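PDB 7D9E: gamma-glutamyltransferase 1 Threonine peptidase. MEROPS family T03 from Pseudomonas nitroreducens, which catalyses transfer of the gamma-glutamyl group to acceptor amino acids, amines or water, and probably matures by self-cleavage into two subunits. Local coordinates for residues L64-P69 and G155-G160; A125-T130 and S239-D244; H138-K143 and A247-P252; E148-A153 and R208-G213; L206-I209 and D215-Y218. All blocks are in the same frame, centred on the assembly; numbering follows the deposited sequence.

Contact 1: L64-P69 and G155-G160; sequences LAVTYP and GYAQTG
Val66 and Ala157 bring their helices close together, with CA atoms 5.9 Å apart, near the C-terminal ends of helix 53-67 and helix 146-159. Val66 CG1 does most of the touching. This branch lies anti to the backbone N (chi1 178°) and reaches the backbone of the other helix as well as its side chains: Val66 CG1 is 3.5 Å from Ala157 N and 3.6 Å from Tyr156 C. Its sister branch meets the small methyl of Ala157, with Val66 CG2 to Ala157 CB at 4.1 Å. One residue on, the methyl of Thr67 rests against the base of the tyrosine, Thr67 CG2 to Tyr156 CB being 4.0 Å, while the phenol end leads off toward the ring of Tyr38. The hydroxyl Thr67 OG1 is bound to Asp36, so Thr67 splits its apolar and polar branches between two parts of the fold. The carbonyls of Val66 and Thr67 are held by Gln199 and Gln167. No hydrogen bond joins the two segments, and the small Ala157 is consistent with the near approach. The contact packs the C-terminal turns of helices 53-67 and 146-159 together in the helical part of an Ntn-hydrolase-clan chain.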
# COMPACT_ATOMS: atom_id res chain seq x y z
N LEU A 64 2.77 10.03 10.97
CA LEU A 64 3.54 8.85 10.59
C LEU A 64 4.72 9.18 9.69
O LEU A 64 5.69 8.40 9.64
CB LEU A 64 2.62 7.83 9.94
CG LEU A 64 1.49 7.31 10.83
CD1 LEU A 64 0.46 6.49 10.04
CD2 LEU A 64 2.06 6.48 11.97
N ALA A 65 4.68 10.31 8.97
CA ALA A 65 5.84 10.77 8.22
C ALA A 65 7.00 11.11 9.14
O ALA A 65 8.16 11.15 8.69
CB ALA A 65 5.44 11.98 7.38
N VAL A 66 6.72 11.34 10.42
CA VAL A 66 7.73 11.53 11.44
C VAL A 66 8.05 10.23 12.18
O VAL A 66 9.21 9.85 12.31
CB VAL A 66 7.28 12.63 12.43
CG1 VAL A 66 8.32 12.80 13.52
CG2 VAL A 66 7.01 13.94 11.71
N THR A 67 7.02 9.54 12.67
CA THR A 67 7.22 8.42 13.58
C THR A 67 7.38 7.08 12.90
O THR A 67 7.80 6.13 13.56
CB THR A 67 6.07 8.33 14.60
OG1 THR A 67 4.86 7.96 13.93
CG2 THR A 67 5.88 9.67 15.32
N TYR A 68 7.08 6.98 11.59
CA TYR A 68 7.11 5.64 11.03
C TYR A 68 7.88 5.92 9.69
O TYR A 68 7.37 5.60 8.60
CB TYR A 68 5.72 5.23 10.69
CG TYR A 68 5.42 3.74 10.57
CD1 TYR A 68 5.08 3.06 11.72
CD2 TYR A 68 5.69 3.00 9.45
CE1 TYR A 68 4.79 1.72 11.70
CE2 TYR A 68 5.46 1.62 9.44
CZ TYR A 68 5.02 1.00 10.58
OH TYR A 68 4.78 -0.36 10.64
N PRO A 69 9.08 6.51 9.74
CA PRO A 69 9.75 6.97 8.50
C PRO A 69 10.13 5.85 7.53
O PRO A 69 10.49 6.14 6.37
CB PRO A 69 11.02 7.67 9.02
CG PRO A 69 11.25 7.07 10.37
CD PRO A 69 9.86 6.86 10.93
N GLY A 155 5.38 18.46 16.48
CA GLY A 155 5.82 18.18 17.84
C GLY A 155 6.63 16.90 17.93
O GLY A 155 7.67 16.87 18.59
N TYR A 156 6.18 15.83 17.26
CA TYR A 156 6.94 14.58 17.28
C TYR A 156 8.29 14.74 16.60
O TYR A 156 9.27 14.13 17.03
CB TYR A 156 6.15 13.42 16.66
CG TYR A 156 5.07 12.89 17.57
CD1 TYR A 156 5.39 12.31 18.80
CD2 TYR A 156 3.74 12.99 17.22
CE1 TYR A 156 4.41 11.84 19.64
CE2 TYR A 156 2.74 12.53 18.07
CZ TYR A 156 3.08 11.95 19.26
OH TYR A 156 2.11 11.49 20.10
N ALA A 157 8.38 15.61 15.58
CA ALA A 157 9.68 15.85 14.96
C ALA A 157 10.59 16.64 15.89
O ALA A 157 11.78 16.33 16.01
CB ALA A 157 9.50 16.59 13.64
N GLN A 158 10.05 17.65 16.58
CA GLN A 158 10.86 18.49 17.45
C GLN A 158 11.33 17.76 18.71
O GLN A 158 12.50 17.87 19.09
CB GLN A 158 10.04 19.72 17.88
CG GLN A 158 9.86 20.74 16.80
CD GLN A 158 8.86 21.81 17.19
OE1 GLN A 158 8.17 21.70 18.21
NE2 GLN A 158 8.77 22.85 16.37
N THR A 159 10.42 17.08 19.41
CA THR A 159 10.71 16.54 20.73
C THR A 159 10.81 15.03 20.77
O THR A 159 11.20 14.48 21.80
CB THR A 159 9.69 17.02 21.77
OG1 THR A 159 8.36 16.66 21.37
CG2 THR A 159 9.76 18.54 21.93
N GLY A 160 10.46 14.34 19.69
CA GLY A 160 10.87 12.97 19.45
C GLY A 160 9.73 11.97 19.62
O GLY A 160 8.63 12.28 20.08

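Contact 2: A125-T130 and S239-D244; sequences AGVPGT and SDDLVD
Val127 points at helix 239-244 and spreads its two methyls over Asp241 and Leu242, CG2 on the former and CG1 on both. Its side chain stands at about a right angle to that of Asp241, and Val127 CG2 touches the methylene, 3.7 Å from Asp241 CB. The other branch, CG1, lies 3.9 Å from the carbonyl Asp241 O and meets Leu242 slantwise, with Val127 CG1 to Leu242 CD2 at 4.1 Å. Leu242 starts off to one side of the valine, but its CD2 swings in to meet it, and it also packs on Ala223 and Ile227 of helix 221-233. An alanine in place of Val127 would probably open a gap beside Asp241 CB and Leu242 CD2, removing one of the apolar groups that cover each. The loop itself is fixed by backbone hydrogen bonding between Val127 and Ile96, and Gly126 N is bound to Asn38 of the partner chain, so the contact joins the helix to a loop at the subunit interface. Asp241 OD1 accepts from Lys99 N, and OD2 pairs with Thr238 OG1. With no hydrogen bond across, the cohesion is chiefly van der Waals, Asp241 meeting the valine mainly through its CB, its carboxylate being held elsewhere.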
# COMPACT_ATOMS: atom_id res chain seq x y z
N ALA A 125 14.01 7.55 -7.48
CA ALA A 125 12.86 8.27 -6.96
C ALA A 125 11.89 8.73 -8.04
O ALA A 125 12.29 9.27 -9.08
CB ALA A 125 13.33 9.49 -6.17
N GLY A 126 10.60 8.52 -7.78
CA GLY A 126 9.56 9.23 -8.49
C GLY A 126 9.25 10.57 -7.84
O GLY A 126 9.66 10.84 -6.71
N VAL A 127 8.52 11.41 -8.56
CA VAL A 127 8.14 12.72 -8.04
C VAL A 127 7.16 12.52 -6.88
O VAL A 127 6.11 11.89 -7.09
CB VAL A 127 7.52 13.59 -9.14
CG1 VAL A 127 7.14 14.93 -8.55
CG2 VAL A 127 8.48 13.73 -10.33
N PRO A 128 7.44 13.01 -5.67
CA PRO A 128 6.57 12.68 -4.52
C PRO A 128 5.18 13.29 -4.65
O PRO A 128 5.03 14.44 -5.06
CB PRO A 128 7.31 13.28 -3.32
CG PRO A 128 8.76 13.32 -3.73
CD PRO A 128 8.71 13.64 -5.22
N GLY A 129 4.17 12.53 -4.20
CA GLY A 129 2.79 12.97 -4.24
C GLY A 129 2.11 13.23 -2.92
O GLY A 129 1.06 13.86 -2.88
N THR A 130 2.69 12.78 -1.81
CA THR A 130 1.95 12.76 -0.55
C THR A 130 1.45 14.14 -0.11
O THR A 130 0.28 14.29 0.25
CB THR A 130 2.78 12.09 0.53
OG1 THR A 130 2.97 10.74 0.12
CG2 THR A 130 2.08 12.14 1.85
N SER A 239 12.62 21.27 -10.95
CA SER A 239 11.51 22.15 -10.57
C SER A 239 10.29 21.92 -11.46
O SER A 239 9.15 21.92 -10.97
CB SER A 239 11.96 23.61 -10.65
OG SER A 239 10.84 24.47 -10.49
N ASP A 240 10.50 21.69 -12.76
CA ASP A 240 9.38 21.43 -13.67
C ASP A 240 8.56 20.22 -13.22
O ASP A 240 7.33 20.22 -13.29
CB ASP A 240 9.88 21.20 -15.10
CG ASP A 240 10.20 22.47 -15.84
OD1 ASP A 240 10.38 23.53 -15.19
OD2 ASP A 240 10.27 22.42 -17.09
N ASP A 241 9.25 19.15 -12.79
CA ASP A 241 8.56 17.95 -12.32
C ASP A 241 7.69 18.27 -11.13
O ASP A 241 6.53 17.84 -11.06
CB ASP A 241 9.61 16.92 -11.90
CG ASP A 241 10.32 16.30 -13.07
OD1 ASP A 241 9.67 15.60 -13.87
OD2 ASP A 241 11.53 16.51 -13.22
N LEU A 242 8.22 19.06 -10.19
CA LEU A 242 7.48 19.38 -8.98
C LEU A 242 6.29 20.28 -9.28
O LEU A 242 5.18 20.03 -8.78
CB LEU A 242 8.42 20.02 -7.96
CG LEU A 242 9.50 19.09 -7.42
CD1 LEU A 242 10.52 19.90 -6.64
CD2 LEU A 242 8.91 17.99 -6.55
N VAL A 243 6.48 21.33 -10.08
CA VAL A 243 5.37 22.24 -10.34
C VAL A 243 4.28 21.55 -11.16
O VAL A 243 3.11 21.93 -11.07
CB VAL A 243 5.81 23.57 -10.99
CG1 VAL A 243 6.82 24.28 -10.10
CG2 VAL A 243 6.34 23.32 -12.37
N ASP A 244 4.63 20.53 -11.94
CA ASP A 244 3.64 19.85 -12.77
C ASP A 244 2.92 18.72 -12.04
O ASP A 244 1.93 18.20 -12.57
CB ASP A 244 4.28 19.32 -14.06
CG ASP A 244 4.62 20.43 -15.05
OD1 ASP A 244 4.30 21.60 -14.76
OD2 ASP A 244 5.22 20.14 -16.11

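Contact 3: H138-K143 and A247-P252; sequences HQRFGK and AKWREP
The indole of Trp249 carries the guanidinium of Arg140 on one face, edge-on, the two planes standing 87° apart, while the Phe141 ring approaches the indole obliquely. This is a cation-pi contact that ties the end of helix 130-141 to strand 248-257 of the antiparallel sheet, as a helix lies on a sheet in the layered Ntn-hydrolase fold. Arg140 NH1 is the atom that comes down on the indole, 3.4 Å from Trp249 CD2. The charge centre is well placed: Arg140 CZ is 4.7 Å from the centroid of the Trp249 six-membered ring and only 12° off its normal. Behind it, Arg140 CD makes a CH-pi contact 4.0 Å from the same centroid. The arginine reaches this far because CG stands opposite its amide nitrogen (chi1 -177°) and the chain stays extended to NE, running past the tryptophan in the opposite direction. Arg140 also lays its CG 3.5 Å above the centre of the neighbouring Phe141 ring. Leu91 of the adjoining strand 87-93 and Leu82 of strand 77-84 beyond it pack against Trp249, and Tyr89 touches Arg140, an exposed residue in a contact at the protein surface. At the remaining meeting point Phe141 CE2 stands 3.6 Å from Trp249 CH2.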
# COMPACT_ATOMS: atom_id res chain seq x y z
N HIS A 138 -7.88 17.33 2.06
CA HIS A 138 -8.32 18.30 3.06
C HIS A 138 -9.11 19.45 2.43
O HIS A 138 -10.13 19.89 2.98
CB HIS A 138 -7.14 18.84 3.84
CG HIS A 138 -7.55 19.70 4.99
ND1 HIS A 138 -7.47 21.08 4.96
CD2 HIS A 138 -8.11 19.38 6.18
CE1 HIS A 138 -7.94 21.56 6.09
NE2 HIS A 138 -8.32 20.55 6.85
N GLN A 139 -8.65 19.95 1.28
CA GLN A 139 -9.35 21.04 0.62
C GLN A 139 -10.78 20.64 0.30
O GLN A 139 -11.70 21.47 0.36
CB GLN A 139 -8.63 21.37 -0.68
CG GLN A 139 -7.43 22.24 -0.51
CD GLN A 139 -7.82 23.67 -0.31
OE1 GLN A 139 -7.66 24.23 0.78
NE2 GLN A 139 -8.40 24.27 -1.34
N ARG A 140 -11.00 19.38 -0.03
CA ARG A 140 -12.33 18.98 -0.47
C ARG A 140 -13.25 18.62 0.69
O ARG A 140 -14.45 18.92 0.63
CB ARG A 140 -12.23 17.81 -1.45
CG ARG A 140 -13.57 17.37 -2.02
CD ARG A 140 -13.36 16.42 -3.20
NE ARG A 140 -14.56 16.30 -4.02
CZ ARG A 140 -14.66 15.49 -5.07
NH1 ARG A 140 -13.62 14.73 -5.44
NH2 ARG A 140 -15.78 15.45 -5.76
N PHE A 141 -12.72 18.02 1.75
CA PHE A 141 -13.56 17.44 2.79
C PHE A 141 -13.25 17.90 4.20
O PHE A 141 -14.06 17.65 5.10
CB PHE A 141 -13.43 15.91 2.75
CG PHE A 141 -13.88 15.29 1.46
CD1 PHE A 141 -15.20 15.39 1.05
CD2 PHE A 141 -12.98 14.61 0.65
CE1 PHE A 141 -15.62 14.81 -0.14
CE2 PHE A 141 -13.40 14.03 -0.53
CZ PHE A 141 -14.72 14.12 -0.92
N GLY A 142 -12.12 18.56 4.44
CA GLY A 142 -11.73 18.88 5.81
C GLY A 142 -12.61 19.92 6.46
O GLY A 142 -13.26 20.74 5.81
N LYS A 143 -12.65 19.86 7.80
CA LYS A 143 -13.40 20.79 8.63
C LYS A 143 -12.51 21.66 9.50
O LYS A 143 -12.90 22.78 9.82
CB LYS A 143 -14.36 20.01 9.54
CG LYS A 143 -15.10 20.86 10.56
N ALA A 247 -2.16 15.42 -7.98
CA ALA A 247 -2.93 14.26 -7.55
C ALA A 247 -4.20 14.20 -8.40
O ALA A 247 -4.64 15.21 -8.98
CB ALA A 247 -3.28 14.37 -6.08
N LYS A 248 -4.79 13.02 -8.49
CA LYS A 248 -5.95 12.83 -9.35
C LYS A 248 -7.06 12.14 -8.59
O LYS A 248 -6.85 11.08 -8.00
CB LYS A 248 -5.57 11.97 -10.57
CG LYS A 248 -4.59 12.65 -11.52
CD LYS A 248 -4.19 11.73 -12.66
N TRP A 249 -8.26 12.72 -8.66
CA TRP A 249 -9.45 12.02 -8.20
C TRP A 249 -9.88 11.05 -9.29
O TRP A 249 -9.89 11.40 -10.48
CB TRP A 249 -10.57 13.03 -7.93
CG TRP A 249 -10.29 13.98 -6.79
CD1 TRP A 249 -9.82 15.27 -6.88
CD2 TRP A 249 -10.42 13.70 -5.39
NE1 TRP A 249 -9.69 15.81 -5.62
CE2 TRP A 249 -10.03 14.86 -4.69
CE3 TRP A 249 -10.84 12.58 -4.66
CZ2 TRP A 249 -10.05 14.94 -3.29
CZ3 TRP A 249 -10.84 12.66 -3.28
CH2 TRP A 249 -10.46 13.83 -2.61
N ARG A 250 -10.22 9.82 -8.90
CA ARG A 250 -10.68 8.81 -9.83
C ARG A 250 -11.92 8.13 -9.26
O ARG A 250 -12.15 8.14 -8.04
CB ARG A 250 -9.61 7.73 -10.07
CG ARG A 250 -8.21 8.28 -10.38
CD ARG A 250 -7.28 7.13 -10.68
NE ARG A 250 -5.91 7.51 -11.05
CZ ARG A 250 -5.50 7.83 -12.27
NH1 ARG A 250 -6.35 7.85 -13.29
NH2 ARG A 250 -4.22 8.12 -12.47
N GLU A 251 -12.69 7.50 -10.13
CA GLU A 251 -13.77 6.65 -9.64
C GLU A 251 -13.19 5.40 -8.98
O GLU A 251 -12.34 4.73 -9.56
CB GLU A 251 -14.73 6.27 -10.76
CG GLU A 251 -15.52 7.47 -11.28
CD GLU A 251 -16.45 8.05 -10.23
OE1 GLU A 251 -17.13 7.27 -9.53
OE2 GLU A 251 -16.46 9.28 -10.08
N PRO A 252 -13.59 5.08 -7.75
CA PRO A 252 -13.06 3.87 -7.12
C PRO A 252 -13.57 2.63 -7.83
O PRO A 252 -14.63 2.66 -8.47
CB PRO A 252 -13.55 3.95 -5.67
CG PRO A 252 -14.73 4.85 -5.72
CD PRO A 252 -14.45 5.86 -6.83

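Contact 4: E148-A153 and R208-G213; sequences ELLTPA and RIADKG
Helix-on-helix packing through a small residue joins helix 146-159 to helix 200-212, with Leu150 set directly against Ala210. The two CA atoms are 5.7 Å apart, consistent with the small alanine methyl at this point. Leu150 CB lies 3.7 Å from Ala210 CB, and the branch point follows it, Leu150 CG being 3.9 Å from the same methyl. Further out, with CG roughly opposite the carbonyl carbon (chi1 -87°), Leu150 CD1 comes near Ile209 CG2 in a looser contact at 4.4 Å. No hydrogen bond joins the two segments, although Trp146 at the start of the first helix donates through NE1 to Ile209 O of the second. Within the first helix, which is kinked at Pro152, Glu148 O accepts from both the backbone N and the hydroxyl of Thr151, the bond from Thr151 OG1 measuring 2.7 Å and tilted 17° from the carbonyl plane. Within the second, Gly213 with positive phi ends the helix, its N also bonded to Ile209 O. Phe62 of helix 53-67 packs on Leu150 and Ala153, and Val131 of helix 130-141 packs on Ile209. The pair is thus buried where four helices converge, helix 146-159 and helix 200-212 meeting beside helices 53-67 and 130-141.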
# COMPACT_ATOMS: atom_id res chain seq x y z
N GLU A 148 -3.27 23.70 11.89
CA GLU A 148 -3.41 23.05 13.19
C GLU A 148 -3.25 21.53 13.07
O GLU A 148 -2.76 20.88 14.00
CB GLU A 148 -4.77 23.38 13.79
CG GLU A 148 -4.98 24.86 14.11
CD GLU A 148 -3.82 25.49 14.85
N LEU A 149 -3.62 20.96 11.92
CA LEU A 149 -3.49 19.51 11.74
C LEU A 149 -2.04 19.07 11.62
O LEU A 149 -1.75 17.88 11.79
CB LEU A 149 -4.24 19.12 10.47
CG LEU A 149 -5.76 19.33 10.53
CD1 LEU A 149 -6.34 18.95 9.18
CD2 LEU A 149 -6.41 18.53 11.65
N LEU A 150 -1.13 19.99 11.31
CA LEU A 150 0.29 19.67 11.24
C LEU A 150 0.96 19.76 12.61
O LEU A 150 2.06 19.23 12.77
CB LEU A 150 1.00 20.63 10.28
CG LEU A 150 1.07 20.32 8.78
CD1 LEU A 150 2.00 19.16 8.49
CD2 LEU A 150 -0.34 20.04 8.23
N THR A 151 0.32 20.38 13.61
CA THR A 151 1.04 20.62 14.85
C THR A 151 1.43 19.33 15.57
O THR A 151 2.53 19.29 16.13
CB THR A 151 0.28 21.58 15.78
OG1 THR A 151 -1.02 21.08 16.08
CG2 THR A 151 0.14 22.91 15.09
N PRO A 152 0.61 18.26 15.59
CA PRO A 152 1.08 17.03 16.23
C PRO A 152 2.36 16.49 15.60
O PRO A 152 3.31 16.14 16.31
CB PRO A 152 -0.10 16.06 16.04
CG PRO A 152 -1.29 16.95 15.95
CD PRO A 152 -0.80 18.15 15.17
N ALA A 153 2.39 16.42 14.27
CA ALA A 153 3.58 15.92 13.58
C ALA A 153 4.78 16.80 13.86
O ALA A 153 5.89 16.31 14.09
CB ALA A 153 3.30 15.85 12.08
N ARG A 208 6.89 24.75 7.51
CA ARG A 208 6.65 25.42 6.23
C ARG A 208 5.41 24.87 5.54
O ARG A 208 4.62 25.63 4.97
CB ARG A 208 7.87 25.27 5.32
CG ARG A 208 9.12 25.97 5.86
CD ARG A 208 10.24 26.08 4.84
NE ARG A 208 10.70 24.78 4.34
CZ ARG A 208 11.64 24.04 4.92
NH1 ARG A 208 12.22 24.47 6.03
NH2 ARG A 208 11.99 22.88 4.39
N ILE A 209 5.24 23.54 5.55
CA ILE A 209 4.05 22.94 4.96
C ILE A 209 2.80 23.39 5.69
O ILE A 209 1.75 23.63 5.08
CB ILE A 209 4.19 21.40 4.94
CG1 ILE A 209 5.31 21.00 3.98
CG2 ILE A 209 2.89 20.75 4.53
CD1 ILE A 209 5.76 19.54 4.07
N ALA A 210 2.88 23.54 7.02
CA ALA A 210 1.73 24.02 7.77
C ALA A 210 1.32 25.41 7.32
O ALA A 210 0.13 25.74 7.28
CB ALA A 210 2.04 24.03 9.27
N ASP A 211 2.30 26.25 6.99
CA ASP A 211 2.04 27.63 6.61
C ASP A 211 1.71 27.80 5.14
O ASP A 211 0.91 28.67 4.78
CB ASP A 211 3.25 28.50 6.95
CG ASP A 211 3.46 28.67 8.43
OD1 ASP A 211 2.50 28.47 9.20
OD2 ASP A 211 4.60 28.98 8.83
N LYS A 212 2.34 27.00 4.26
CA LYS A 212 2.27 27.22 2.82
C LYS A 212 1.70 26.03 2.05
O LYS A 212 1.56 26.11 0.83
CB LYS A 212 3.65 27.57 2.26
CG LYS A 212 4.33 28.73 2.99
N GLY A 213 1.36 24.95 2.72
CA GLY A 213 0.80 23.81 2.03
C GLY A 213 1.73 23.27 0.97
O GLY A 213 2.96 23.27 1.11

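Contact 5: L206-I209 and D215-Y218; sequences LERI and DDFY
Arg208 NE donates to Asp216 OD1 at 3.0 Å, a salt bridge that spans the tight turn between two consecutive helices, 200-212 and 214-219. The N-H...O angle is 142°, so the bond is somewhat bent. The acceptor lies in the plane of the guanidinium, at its edge, but the donor comes to OD1 from above the carboxylate plane; the two flat groups are turned 64° from each other. Only the arginine bends: a turn at chi3 sets NE to the side of Asp216, whereas the aspartate places CG across CB from its own N (chi1 165°), extending the carboxylate to Arg208. The aliphatic base joins in, with Arg208 CB 3.4 Å from Asp216 CG. Thr222 OG1 is the second partner of both residues, bonded to Arg208 NH2 and to Asp216 OD2, which links the pair to the start of helix 221-233. The arginine would tend to keep the buried aspartate ionised. A leucine in place of Arg208 would probably leave the buried carboxylate without its mate and let Thr222 lose one of its two holds. Ile209 CG1 also touches Asp216 OD2, at 3.5 Å. Ile209 meets the residue after Asp216 as well, though loosely, Ile209 CD1 to Phe217 CD2 being 4.5 Å. Phe217 in turn meets Phe35 of the partner chain, bringing the turn to the subunit interface. It also packs on the residue after it: Phe217 CD1 sits 3.4 Å above the centre of the Tyr218 ring.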
# COMPACT_ATOMS: atom_id res chain seq x y z
N LEU A 206 7.98 20.62 8.11
CA LEU A 206 6.56 20.51 8.42
C LEU A 206 5.96 21.85 8.83
O LEU A 206 4.77 22.09 8.56
CB LEU A 206 6.33 19.46 9.49
CG LEU A 206 6.64 18.03 9.01
CD1 LEU A 206 6.74 17.12 10.22
CD2 LEU A 206 5.57 17.54 8.06
N GLU A 207 6.74 22.72 9.47
CA GLU A 207 6.26 24.07 9.77
C GLU A 207 5.99 24.86 8.49
O GLU A 207 4.98 25.57 8.39
CB GLU A 207 7.24 24.83 10.66
CG GLU A 207 7.42 24.24 12.04
CD GLU A 207 8.26 25.12 12.95
OE1 GLU A 207 9.42 25.40 12.59
OE2 GLU A 207 7.75 25.54 14.01
N ARG A 208 6.89 24.75 7.51
CA ARG A 208 6.65 25.42 6.23
C ARG A 208 5.41 24.87 5.54
O ARG A 208 4.62 25.63 4.97
CB ARG A 208 7.87 25.27 5.32
CG ARG A 208 9.12 25.97 5.86
CD ARG A 208 10.24 26.08 4.84
NE ARG A 208 10.70 24.78 4.34
CZ ARG A 208 11.64 24.04 4.92
NH1 ARG A 208 12.22 24.47 6.03
NH2 ARG A 208 11.99 22.88 4.39
N ILE A 209 5.24 23.54 5.55
CA ILE A 209 4.05 22.94 4.96
C ILE A 209 2.80 23.39 5.69
O ILE A 209 1.75 23.63 5.08
CB ILE A 209 4.19 21.40 4.94
CG1 ILE A 209 5.31 21.00 3.98
CG2 ILE A 209 2.89 20.75 4.53
CD1 ILE A 209 5.76 19.54 4.07
N ASP A 215 2.62 24.57 -1.59
CA ASP A 215 3.47 25.59 -2.19
C ASP A 215 4.90 25.45 -1.70
O ASP A 215 5.85 25.64 -2.46
CB ASP A 215 2.92 26.98 -1.88
CG ASP A 215 1.92 27.46 -2.91
OD1 ASP A 215 1.65 26.72 -3.88
OD2 ASP A 215 1.42 28.59 -2.75
N ASP A 216 5.09 25.12 -0.43
CA ASP A 216 6.46 24.93 0.06
C ASP A 216 7.11 23.72 -0.60
O ASP A 216 8.27 23.78 -1.04
CB ASP A 216 6.46 24.74 1.57
CG ASP A 216 7.78 24.20 2.09
OD1 ASP A 216 8.80 24.93 1.97
OD2 ASP A 216 7.81 23.04 2.58
N PHE A 217 6.38 22.60 -0.65
CA PHE A 217 6.99 21.36 -1.09
C PHE A 217 7.31 21.37 -2.57
O PHE A 217 8.37 20.88 -2.98
CB PHE A 217 6.08 20.16 -0.77
CG PHE A 217 6.76 18.85 -0.94
CD1 PHE A 217 6.80 18.25 -2.20
CD2 PHE A 217 7.38 18.21 0.13
CE1 PHE A 217 7.45 17.05 -2.38
CE2 PHE A 217 8.01 17.00 -0.05
CZ PHE A 217 8.06 16.43 -1.30
N TYR A 218 6.42 21.94 -3.39
CA TYR A 218 6.56 21.85 -4.84
C TYR A 218 7.12 23.12 -5.47
O TYR A 218 7.64 23.05 -6.59
CB TYR A 218 5.22 21.46 -5.49
CG TYR A 218 4.74 20.10 -5.01
CD1 TYR A 218 5.17 18.93 -5.62
CD2 TYR A 218 3.89 19.99 -3.92
CE1 TYR A 218 4.75 17.69 -5.17
CE2 TYR A 218 3.47 18.73 -3.46
CZ TYR A 218 3.91 17.60 -4.10
OH TYR A 218 3.53 16.35 -3.68

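From the N terminus, residues 64-69 open contact 1, which closes at 155-160; contacts 2, 3 and 4 start inside that loop, at 125-130, 138-143 and 148-153, and so cross it. Contact 4 closes first of these, at 208-213, and shares helix 200-212 with contact 5, a short loop made as the chain turns into helix 214-219. Both lie nested within the loops of contacts 2 and 3, which close in succession at 239-244 and 247-252 and cross each other. Contacts 1, 4 and 5 touch within one helical cluster. Tyr218 links contact 5 to the loop of contact 2, and contact 3 joins helix 130-141 to the antiparallel sheet.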